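Local atomic coordinates of CobC (Shigella flexneri 2a, PDB entry 6NRU), a protein that probably removes the phosphate from adenosylcobalamin 5'-phosphate and from alpha-ribazole 5'-phosphate, as a histidine phosphatase acting late in vitamin B12 assembly. Residues Glu57-Arg60 with Ala61-Thr64; Gln100-Ala103 with Glu104-Ser107; Cys110-Trp113 with Gln114-Ile117; Gly123-Ala126 with Phe127-Arg130. All blocks are in the same frame, centred on the assembly; numbering follows the deposited sequence.

How the contacts relate
All four contacts are local and follow one another in series along the chain, so none encloses or crosses another. Contact 1 starts helix 59-69 between strands 52-55 and 76-78, beside the active site. Contact 2 turns the chain from helix 95-101 into helix 103-111, about 30 Å from contact 1 between centres. Contact 3, a little farther along the same helix, closes the turn that leaves helix 103-111, and contact 4 starts helix 124-136. Contacts 3 and 4 touch: Trp-113 and Gln-114 pack on Phe-124, and Gln-114 O lies 2.7 Å from Gln-125 NE2, a probable hydrogen bond joining the turn to the next helix.

Contact 1 (Glu57-Arg60 with Ala61-Thr64); sequences ELER and AQHT. With SO4 (sulfate ion), chain N.
At the N-terminal end of helix 59-69, beside the phosphatase active site, the first turn is fastened by Leu-58 O, which accepts from Ala-61 N at 2.9 Å and from Gln-62 N at 3.2 Å. The Gln-62 donor lies in the carbonyl plane, whereas Ala-61 N stands above it. The side chain of Gln-62 runs back over this turn, its CG anti to its own carbonyl carbon (chi1 -60°), and brings NE2 to Glu-57 O in a weak, bent bond of 2.5 Å. The carboxylate of Glu-59 crosses the Gln-62 amide, with planes 48° apart. This helix is the connection of a beta-alpha-beta unit between strands 52-55 and 76-78, and its start carries Arg-60 to the site: the side chain touches His-11, the probable phosphohistidine residue. Bends at chi2 and chi3 turn the guanidinium so that NH2 donates to sulfate O4 at 3.3 Å, while NH1 is held by Gly-24 O. Arg-10 and Asn-17 also bind the sulfate, which probably comes from the crystallisation liquor. One turn on, Arg-60 O accepts both Thr-64 N at 3.3 Å and Thr-64 OG1 at 3.1 Å, the hydroxyl approaching almost in line with the carbonyl.

Contact 2 (Gln100-Ala103 with Glu104-Ser107); sequences QEDA and ENYS
Asp-102 and Ala-103 meet Tyr-106 and Ser-107 through backbone hydrogen bonds that form the first turn of helix 103-111. Tyr-106 N donates to Asp-102 O at 3.0 Å, and Ser-107 N to Ala-103 O at 2.7 Å. The Ser-107 hydroxyl bends back to the same acceptor, OG lying anti to its own carbonyl carbon (chi1 -46°); its modelled bond to Ala-103 O is very short, so its exact length is doubtful. Among the side chains, the Asp-102 carboxylate sits across from Asn-105, whose CB comes within 3.5 Å of Asp-102 OD1. Asp-102 occupies the N-cap position, but its side chain makes no capping bond; OD2 is instead hydrogen-bonded to Thr-119 and Trp-90. Tyr-106 CB lies 3.0 Å from Asp-102 O, close beside the carbonyl that its own N-H bonds to, and the ring then leads away, CG anti to the backbone N (chi1 -169°), to where OH is hydrogen-bonded to Tyr-22 and His-95. Helix 95-101 gives way at Asp-102, the first residue to leave helical angles and the N-cap of helix 103-111. The two helices pack through Tyr-106 on Leu-98 and Met-99, with Trp-90 meeting the Tyr-106 ring edge-to-face.

Contact 3 (Cys110-Trp113 with Gln114-Ile117); sequences CNDW and QHAI
Trp-113 and Gln-114 lie side by side and point the same way, with the flat amide of Gln-114 nearly parallel to the indole, the two planes 11° apart. CG of Gln-114 sits over the face of the six-membered ring, 4.3 Å from its centroid, as a CH-pi contact. Farther out, Gln-114 OE1 comes to 3.9 Å from Trp-113 CZ2. The indole is folded back over the following peptide because its CG stands between backbone N and carbonyl carbon (chi1 69°), and this places Gln-114 N over the ring face, 3.3 Å from Trp-113 CG. This turn follows helix 103-111, and the chain swings round Asp-112 toward helix 124-136. The turn is closed by Ala-116 N donating to Asp-112 O at 3.0 Å, almost straight onto the carbonyl, with a weak bond from His-115 N to the same oxygen. The Asp-112 carboxylate and the His-115 imidazole are set obliquely to each other, yet ND1 of His-115 donates to Asp-112 OD1 at 3.3 Å, lying on the syn side of the carboxylate while OD1 falls in the ring plane. A water linked to Asp-112 OD1 and Gln-114 N gives that oxygen a second partner; another water joins Trp-113 O to Ala-116 O across the turn. Beyond the turn, the Trp-113 indole meets the rings of Phe-124 and Trp-172 edge-to-face, and two bound glycol molecules lie each about 4 Å from its side chain, nearest atoms.

Contact 4 (Gly123-Ala126 with Phe127-Arg130); sequences GFQA and FSQR
The first turns of helix 124-136, with Gly-123 at the N-cap position, carry two phenylalanines on the side that faces helix 153-163. Phe-124 and Phe-127 meet obliquely, CD1 of Phe-124 lying 3.9 Å from CD2 of Phe-127, an apolar contact. Three residues apart on the helix, they leave from one flank, with backbone N and CG anti to each other in both (chi1 -179° and 171°). Ser-128 comes up from the next turn: its CB sits over one face of the Phe-124 ring, 4.2 Å from the centroid and displaced toward the rim, in a CH-pi contact. The Ser-128 hydroxyl turns back into the helix, between its own N and carbonyl carbon (chi1 62°), to a place where Phe-124 O is 2.8 Å and Gln-125 O 3.2 Å from OG. Its single proton can serve either carbonyl, and the choice is not settled. Along the backbone, Phe-127 N donates to Gly-123 O at 3.0 Å, and Ser-128 N, Gln-129 N and Arg-130 N continue the helical ladder. Gln-129 CG and CD lie against Gln-125 O, each at 3.2 Å. Outside the turn, Leu-158 touches Phe-124, Phe-127 and Ser-128, and Phe-127 comes close to Glu-84, the probable proton donor or acceptor; Arg-130 forms a salt bridge with Glu-122. The chemistry is thus divided: one flank is aromatic and buried, while the serine hydroxyl has a main-chain acceptor within the helix, whichever of the two carbonyls takes its proton, which probably lets CB pack on the Phe-124 face while the hydroxyl keeps a partner.

Contact 1 (Glu57-Arg60 with Ala61-Thr64)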
loop_
_atom_site.group_PDB
_atom_site.type_symbol
_atom_site.label_atom_id
_atom_site.label_comp_id
_atom_site.label_asym_id
_atom_site.label_seq_id
_atom_site.Cartn_x
_atom_site.Cartn_y
_atom_site.Cartn_z
ATOM N N GLU A 57 1.166 6.419 -7.314
ATOM C CA GLU A 57 1.544 7.746 -7.794
ATOM C C GLU A 57 2.140 8.603 -6.686
ATOM O O GLU A 57 3.002 9.449 -6.958
ATOM C CB GLU A 57 0.333 8.464 -8.390
ATOM C CG GLU A 57 -0.330 7.758 -9.550
ATOM C CD GLU A 57 -1.466 8.572 -10.137
ATOM O OE1 GLU A 57 -2.096 9.349 -9.387
ATOM O OE2 GLU A 57 -1.724 8.444 -11.350
ATOM N N LEU A 58 1.693 8.409 -5.445
ATOM C CA LEU A 58 2.076 9.300 -4.359
ATOM C C LEU A 58 3.574 9.215 -4.097
ATOM O O LEU A 58 4.160 8.130 -4.071
ATOM C CB LEU A 58 1.285 8.960 -3.099
ATOM C CG LEU A 58 -0.232 8.905 -3.300
ATOM C CD1 LEU A 58 -0.934 8.712 -1.976
ATOM C CD2 LEU A 58 -0.730 10.165 -3.987
ATOM N N GLU A 59 4.194 10.383 -3.902
ATOM C CA GLU A 59 5.652 10.459 -3.916
ATOM C C GLU A 59 6.279 9.718 -2.744
ATOM O O GLU A 59 7.417 9.250 -2.855
ATOM C CB GLU A 59 6.102 11.919 -3.931
ATOM C CG GLU A 59 7.380 12.142 -4.719
ATOM C CD GLU A 59 7.225 11.775 -6.180
ATOM O OE1 GLU A 59 8.213 11.299 -6.780
ATOM O OE2 GLU A 59 6.119 11.967 -6.730
ATOM N N ARG A 60 5.569 9.592 -1.620
ATOM C CA ARG A 60 6.118 8.823 -0.509
ATOM C C ARG A 60 6.353 7.372 -0.906
ATOM O O ARG A 60 7.284 6.732 -0.402
ATOM C CB ARG A 60 5.198 8.908 0.711
ATOM C CG ARG A 60 3.849 8.228 0.551
ATOM C CD ARG A 60 2.753 9.069 1.175
ATOM N NE ARG A 60 1.725 8.257 1.818
ATOM C CZ ARG A 60 0.429 8.551 1.804
ATOM N NH1 ARG A 60 0.003 9.639 1.176
ATOM N NH2 ARG A 60 -0.441 7.759 2.418
ATOM N N ALA A 61 5.530 6.842 -1.818
ATOM C CA ALA A 61 5.746 5.497 -2.332
ATOM C C ALA A 61 6.874 5.471 -3.354
ATOM O O ALA A 61 7.680 4.534 -3.372
ATOM C CB ALA A 61 4.456 4.957 -2.945
ATOM N N GLN A 62 6.951 6.497 -4.203
ATOM C CA GLN A 62 8.024 6.559 -5.190
ATOM C C GLN A 62 9.368 6.837 -4.529
ATOM O O GLN A 62 10.391 6.277 -4.939
ATOM C CB GLN A 62 7.704 7.620 -6.241
ATOM C CG GLN A 62 6.416 7.348 -6.994
ATOM C CD GLN A 62 6.213 8.283 -8.159
ATOM O OE1 GLN A 62 6.855 8.141 -9.200
ATOM N NE2 GLN A 62 5.314 9.248 -7.997
ATOM N N HIS A 63 9.386 7.701 -3.510
ATOM C CA HIS A 63 10.605 7.903 -2.733
ATOM C C HIS A 63 11.086 6.590 -2.133
ATOM O O HIS A 63 12.288 6.305 -2.119
ATOM C CB HIS A 63 10.362 8.941 -1.636
ATOM C CG HIS A 63 11.608 9.396 -0.937
ATOM N ND1 HIS A 63 11.604 10.407 0.000
ATOM C CD2 HIS A 63 12.893 8.984 -1.039
ATOM C CE1 HIS A 63 12.833 10.594 0.448
ATOM N NE2 HIS A 63 13.635 9.742 -0.165
ATOM N N THR A 64 10.155 5.771 -1.641
ATOM C CA THR A 64 10.522 4.463 -1.113
ATOM C C THR A 64 11.055 3.559 -2.219
ATOM O O THR A 64 12.104 2.923 -2.062
ATOM C CB THR A 64 9.316 3.828 -0.420
ATOM O OG1 THR A 64 9.054 4.518 0.810
ATOM C CG2 THR A 64 9.575 2.353 -0.126
HETATM S S SO4 N . -0.644 5.544 6.275
HETATM O O1 SO4 N . -2.033 5.310 5.892
HETATM O O2 SO4 N . -0.597 6.532 7.349
HETATM O O3 SO4 N . -0.047 4.295 6.735
HETATM O O4 SO4 N . 0.106 6.039 5.124
#

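Contact 2 (Gln100-Ala103 with Glu104-Ser107)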
loop_
_atom_site.group_PDB
_atom_site.type_symbol
_atom_site.label_atom_id
_atom_site.label_comp_id
_atom_site.label_asym_id
_atom_site.label_seq_id
_atom_site.Cartn_x
_atom_site.Cartn_y
_atom_site.Cartn_z
ATOM N N GLN A 100 -14.855 17.364 15.984
ATOM C CA GLN A 100 -15.386 18.665 16.376
ATOM C C GLN A 100 -15.658 19.580 15.188
ATOM O O GLN A 100 -16.693 20.252 15.156
ATOM C CB GLN A 100 -14.425 19.358 17.350
ATOM C CG GLN A 100 -14.529 18.859 18.787
ATOM C CD GLN A 100 -15.536 19.648 19.610
ATOM O OE1 GLN A 100 -15.246 20.749 20.084
ATOM N NE2 GLN A 100 -16.729 19.087 19.782
ATOM N N GLU A 101 -14.759 19.615 14.200
ATOM C CA GLU A 101 -14.927 20.525 13.070
ATOM C C GLU A 101 -15.902 19.988 12.029
ATOM O O GLU A 101 -16.554 20.779 11.336
ATOM C CB GLU A 101 -13.568 20.813 12.426
ATOM C CG GLU A 101 -12.653 21.652 13.308
ATOM C CD GLU A 101 -11.198 21.237 13.224
ATOM O OE1 GLU A 101 -10.853 20.460 12.309
ATOM O OE2 GLU A 101 -10.404 21.685 14.079
ATOM N N ASP A 102 -16.021 18.664 11.907
ATOM C CA ASP A 102 -16.910 18.023 10.941
ATOM C C ASP A 102 -17.601 16.834 11.617
ATOM O O ASP A 102 -17.465 15.687 11.209
ATOM C CB ASP A 102 -16.132 17.587 9.698
ATOM C CG ASP A 102 -17.031 17.309 8.508
ATOM O OD1 ASP A 102 -18.261 17.487 8.627
ATOM O OD2 ASP A 102 -16.506 16.910 7.449
ATOM N N ALA A 103 -18.378 17.125 12.663
ATOM C CA ALA A 103 -18.859 16.078 13.562
ATOM C C ALA A 103 -19.715 15.049 12.834
ATOM O O ALA A 103 -19.445 13.845 12.903
ATOM C CB ALA A 103 -19.640 16.701 14.720
ATOM N N GLU A 104 -20.754 15.499 12.128
ATOM C CA GLU A 104 -21.725 14.560 11.576
ATOM C C GLU A 104 -21.108 13.692 10.486
ATOM O O GLU A 104 -21.218 12.461 10.527
ATOM C CB GLU A 104 -22.943 15.307 11.039
ATOM C CG GLU A 104 -23.930 14.399 10.326
ATOM C CD GLU A 104 -25.116 15.155 9.768
ATOM O OE1 GLU A 104 -25.281 16.341 10.117
ATOM O OE2 GLU A 104 -25.883 14.560 8.982
ATOM N N ASN A 105 -20.462 14.313 9.497
ATOM C CA ASN A 105 -19.876 13.539 8.407
ATOM C C ASN A 105 -18.773 12.618 8.915
ATOM O O ASN A 105 -18.610 11.498 8.417
ATOM C CB ASN A 105 -19.341 14.474 7.321
ATOM C CG ASN A 105 -20.392 15.446 6.822
ATOM O OD1 ASN A 105 -20.117 16.630 6.620
ATOM N ND2 ASN A 105 -21.608 14.950 6.620
ATOM N N TYR A 106 -18.020 13.060 9.923
ATOM C CA TYR A 106 -16.936 12.236 10.446
ATOM C C TYR A 106 -17.455 11.121 11.350
ATOM O O TYR A 106 -16.909 10.012 11.339
ATOM C CB TYR A 106 -15.928 13.113 11.187
ATOM C CG TYR A 106 -14.654 12.401 11.543
ATOM C CD1 TYR A 106 -13.746 12.029 10.563
ATOM C CD2 TYR A 106 -14.361 12.092 12.860
ATOM C CE1 TYR A 106 -12.578 11.370 10.891
ATOM C CE2 TYR A 106 -13.199 11.438 13.196
ATOM C CZ TYR A 106 -12.311 11.078 12.211
ATOM O OH TYR A 106 -11.151 10.423 12.549
ATOM N N SER A 107 -18.501 11.393 12.140
ATOM C CA SER A 107 -19.117 10.347 12.951
ATOM C C SER A 107 -19.709 9.258 12.072
ATOM O O SER A 107 -19.620 8.067 12.394
ATOM C CB SER A 107 -20.213 10.938 13.838
ATOM O OG SER A 107 -19.779 12.122 14.477
#

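Contact 3 (Cys110-Trp113 with Gln114-Ile117)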
loop_
_atom_site.group_PDB
_atom_site.type_symbol
_atom_site.label_atom_id
_atom_site.label_comp_id
_atom_site.label_asym_id
_atom_site.label_seq_id
_atom_site.Cartn_x
_atom_site.Cartn_y
_atom_site.Cartn_z
ATOM N N CYS A 110 -16.764 7.168 11.127
ATOM C CA CYS A 110 -16.266 6.337 12.217
ATOM C C CYS A 110 -17.218 5.191 12.528
ATOM O O CYS A 110 -16.774 4.108 12.924
ATOM C CB CYS A 110 -16.035 7.187 13.464
ATOM S SG CYS A 110 -14.566 8.234 13.381
ATOM N N ASN A 111 -18.521 5.402 12.344
ATOM C CA ASN A 111 -19.520 4.385 12.646
ATOM C C ASN A 111 -19.863 3.500 11.453
ATOM O O ASN A 111 -20.551 2.490 11.631
ATOM C CB ASN A 111 -20.803 5.042 13.176
ATOM C CG ASN A 111 -20.595 5.745 14.510
ATOM O OD1 ASN A 111 -19.579 5.554 15.179
ATOM N ND2 ASN A 111 -21.565 6.563 14.901
ATOM N N ASP A 112 -19.398 3.840 10.249
ATOM C CA ASP A 112 -19.715 3.083 9.042
ATOM C C ASP A 112 -18.627 3.374 8.007
ATOM O O ASP A 112 -18.867 3.981 6.966
ATOM C CB ASP A 112 -21.103 3.432 8.499
ATOM C CG ASP A 112 -21.559 2.481 7.407
ATOM O OD1 ASP A 112 -20.870 1.465 7.164
ATOM O OD2 ASP A 112 -22.610 2.755 6.787
ATOM N N TRP A 113 -17.407 2.914 8.298
ATOM C CA TRP A 113 -16.265 3.197 7.437
ATOM C C TRP A 113 -16.386 2.552 6.062
ATOM O O TRP A 113 -15.689 2.970 5.133
ATOM C CB TRP A 113 -14.972 2.721 8.104
ATOM C CG TRP A 113 -14.883 1.235 8.190
ATOM C CD1 TRP A 113 -15.348 0.444 9.198
ATOM C CD2 TRP A 113 -14.313 0.354 7.218
ATOM N NE1 TRP A 113 -15.093 -0.877 8.918
ATOM C CE2 TRP A 113 -14.458 -0.958 7.706
ATOM C CE3 TRP A 113 -13.690 0.547 5.982
ATOM C CZ2 TRP A 113 -14.002 -2.071 7.002
ATOM C CZ3 TRP A 113 -13.237 -0.559 5.286
ATOM C CH2 TRP A 113 -13.396 -1.851 5.797
ATOM N N GLN A 114 -17.246 1.550 5.909
ATOM C CA GLN A 114 -17.310 0.828 4.648
ATOM C C GLN A 114 -18.161 1.527 3.600
ATOM O O GLN A 114 -18.000 1.242 2.410
ATOM C CB GLN A 114 -17.852 -0.579 4.873
ATOM C CG GLN A 114 -17.211 -1.613 3.981
ATOM C CD GLN A 114 -17.180 -2.971 4.628
ATOM O OE1 GLN A 114 -17.531 -3.120 5.798
ATOM N NE2 GLN A 114 -16.758 -3.977 3.873
ATOM N N HIS A 115 -19.100 2.350 4.051
ATOM C CA HIS A 115 -19.992 3.063 3.156
ATOM C C HIS A 115 -20.030 4.583 3.214
ATOM O O HIS A 115 -20.459 5.215 2.274
ATOM C CB HIS A 115 -21.396 2.508 3.311
ATOM C CG HIS A 115 -21.476 1.030 3.133
ATOM N ND1 HIS A 115 -21.391 0.151 4.183
ATOM C CD2 HIS A 115 -21.637 0.280 2.024
ATOM C CE1 HIS A 115 -21.488 -1.078 3.728
ATOM N NE2 HIS A 115 -21.646 -1.027 2.422
ATOM N N ALA A 116 -19.586 5.162 4.310
ATOM C CA ALA A 116 -19.581 6.610 4.459
ATOM C C ALA A 116 -18.434 7.225 3.664
ATOM O O ALA A 116 -17.322 6.687 3.629
ATOM C CB ALA A 116 -19.469 6.994 5.933
ATOM N N ILE A 117 -18.711 8.359 3.033
ATOM C CA ILE A 117 -17.767 9.025 2.139
ATOM C C ILE A 117 -17.032 10.099 2.932
ATOM O O ILE A 117 -17.689 10.973 3.520
ATOM C CB ILE A 117 -18.481 9.639 0.925
ATOM C CG1 ILE A 117 -19.475 8.643 0.319
ATOM C CG2 ILE A 117 -17.470 10.089 -0.118
ATOM C CD1 ILE A 117 -18.826 7.419 -0.280
HETATM O O HOH W 1 -18.495 -0.384 8.007
HETATM O O HOH W 2 -16.317 4.639 2.629
#

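Contact 4 (Gly123-Ala126 with Phe127-Arg130)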
loop_
_atom_site.group_PDB
_atom_site.type_symbol
_atom_site.label_atom_id
_atom_site.label_comp_id
_atom_site.label_asym_id
_atom_site.label_seq_id
_atom_site.Cartn_x
_atom_site.Cartn_y
_atom_site.Cartn_z
ATOM N N GLY A 123 -15.036 7.139 -1.146
ATOM C CA GLY A 123 -15.424 6.159 -0.157
ATOM C C GLY A 123 -14.715 4.834 -0.341
ATOM O O GLY A 123 -14.016 4.598 -1.327
ATOM N N PHE A 124 -14.907 3.950 0.641
ATOM C CA PHE A 124 -14.260 2.643 0.585
ATOM C C PHE A 124 -14.765 1.815 -0.588
ATOM O O PHE A 124 -14.050 0.934 -1.076
ATOM C CB PHE A 124 -14.475 1.884 1.892
ATOM C CG PHE A 124 -13.823 0.533 1.913
ATOM C CD1 PHE A 124 -12.444 0.421 1.918
ATOM C CD2 PHE A 124 -14.586 -0.624 1.908
ATOM C CE1 PHE A 124 -11.837 -0.819 1.928
ATOM C CE2 PHE A 124 -13.985 -1.870 1.921
ATOM C CZ PHE A 124 -12.608 -1.968 1.931
ATOM N N GLN A 125 -15.989 2.076 -1.050
ATOM C CA GLN A 125 -16.519 1.334 -2.188
ATOM C C GLN A 125 -15.736 1.646 -3.459
ATOM O O GLN A 125 -15.347 0.736 -4.199
ATOM C CB GLN A 125 -18.007 1.646 -2.369
ATOM C CG GLN A 125 -18.869 1.233 -1.183
ATOM C CD GLN A 125 -18.705 -0.233 -0.822
ATOM O OE1 GLN A 125 -18.641 -1.097 -1.697
ATOM N NE2 GLN A 125 -18.630 -0.520 0.474
ATOM N N ALA A 126 -15.483 2.930 -3.725
ATOM C CA ALA A 126 -14.682 3.293 -4.889
ATOM C C ALA A 126 -13.234 2.849 -4.723
ATOM O O ALA A 126 -12.594 2.420 -5.689
ATOM C CB ALA A 126 -14.755 4.798 -5.133
ATOM N N PHE A 127 -12.704 2.945 -3.502
ATOM C CA PHE A 127 -11.330 2.524 -3.247
ATOM C C PHE A 127 -11.171 1.022 -3.456
ATOM O O PHE A 127 -10.234 0.571 -4.125
ATOM C CB PHE A 127 -10.926 2.928 -1.830
ATOM C CG PHE A 127 -9.605 2.370 -1.383
ATOM C CD1 PHE A 127 -8.416 2.961 -1.783
ATOM C CD2 PHE A 127 -9.552 1.265 -0.540
ATOM C CE1 PHE A 127 -7.198 2.454 -1.364
ATOM C CE2 PHE A 127 -8.338 0.753 -0.116
ATOM C CZ PHE A 127 -7.160 1.348 -0.529
ATOM N N SER A 128 -12.090 0.228 -2.898
ATOM C CA SER A 128 -11.987 -1.221 -3.035
ATOM C C SER A 128 -12.252 -1.674 -4.465
ATOM O O SER A 128 -11.759 -2.730 -4.876
ATOM C CB SER A 128 -12.944 -1.918 -2.064
ATOM O OG SER A 128 -14.294 -1.584 -2.328
ATOM N N GLN A 129 -13.022 -0.901 -5.236
ATOM C CA GLN A 129 -13.204 -1.228 -6.647
ATOM C C GLN A 129 -11.950 -0.923 -7.453
ATOM O O GLN A 129 -11.659 -1.619 -8.431
ATOM C CB GLN A 129 -14.398 -0.468 -7.224
ATOM C CG GLN A 129 -15.753 -1.024 -6.827
ATOM C CD GLN A 129 -16.853 0.025 -6.905
ATOM O OE1 GLN A 129 -16.609 1.171 -7.290
ATOM N NE2 GLN A 129 -18.071 -0.362 -6.535
ATOM N N ARG A 130 -11.205 0.116 -7.065
ATOM C CA ARG A 130 -9.925 0.403 -7.704
ATOM C C ARG A 130 -8.968 -0.767 -7.548
ATOM O O ARG A 130 -8.302 -1.177 -8.505
ATOM C CB ARG A 130 -9.310 1.662 -7.095
ATOM C CG ARG A 130 -9.373 2.902 -7.954
ATOM C CD ARG A 130 -8.896 4.079 -7.132
ATOM N NE ARG A 130 -7.782 3.684 -6.273
ATOM C CZ ARG A 130 -7.423 4.318 -5.162
ATOM N NH1 ARG A 130 -8.092 5.389 -4.756
ATOM N NH2 ARG A 130 -6.392 3.878 -4.454
#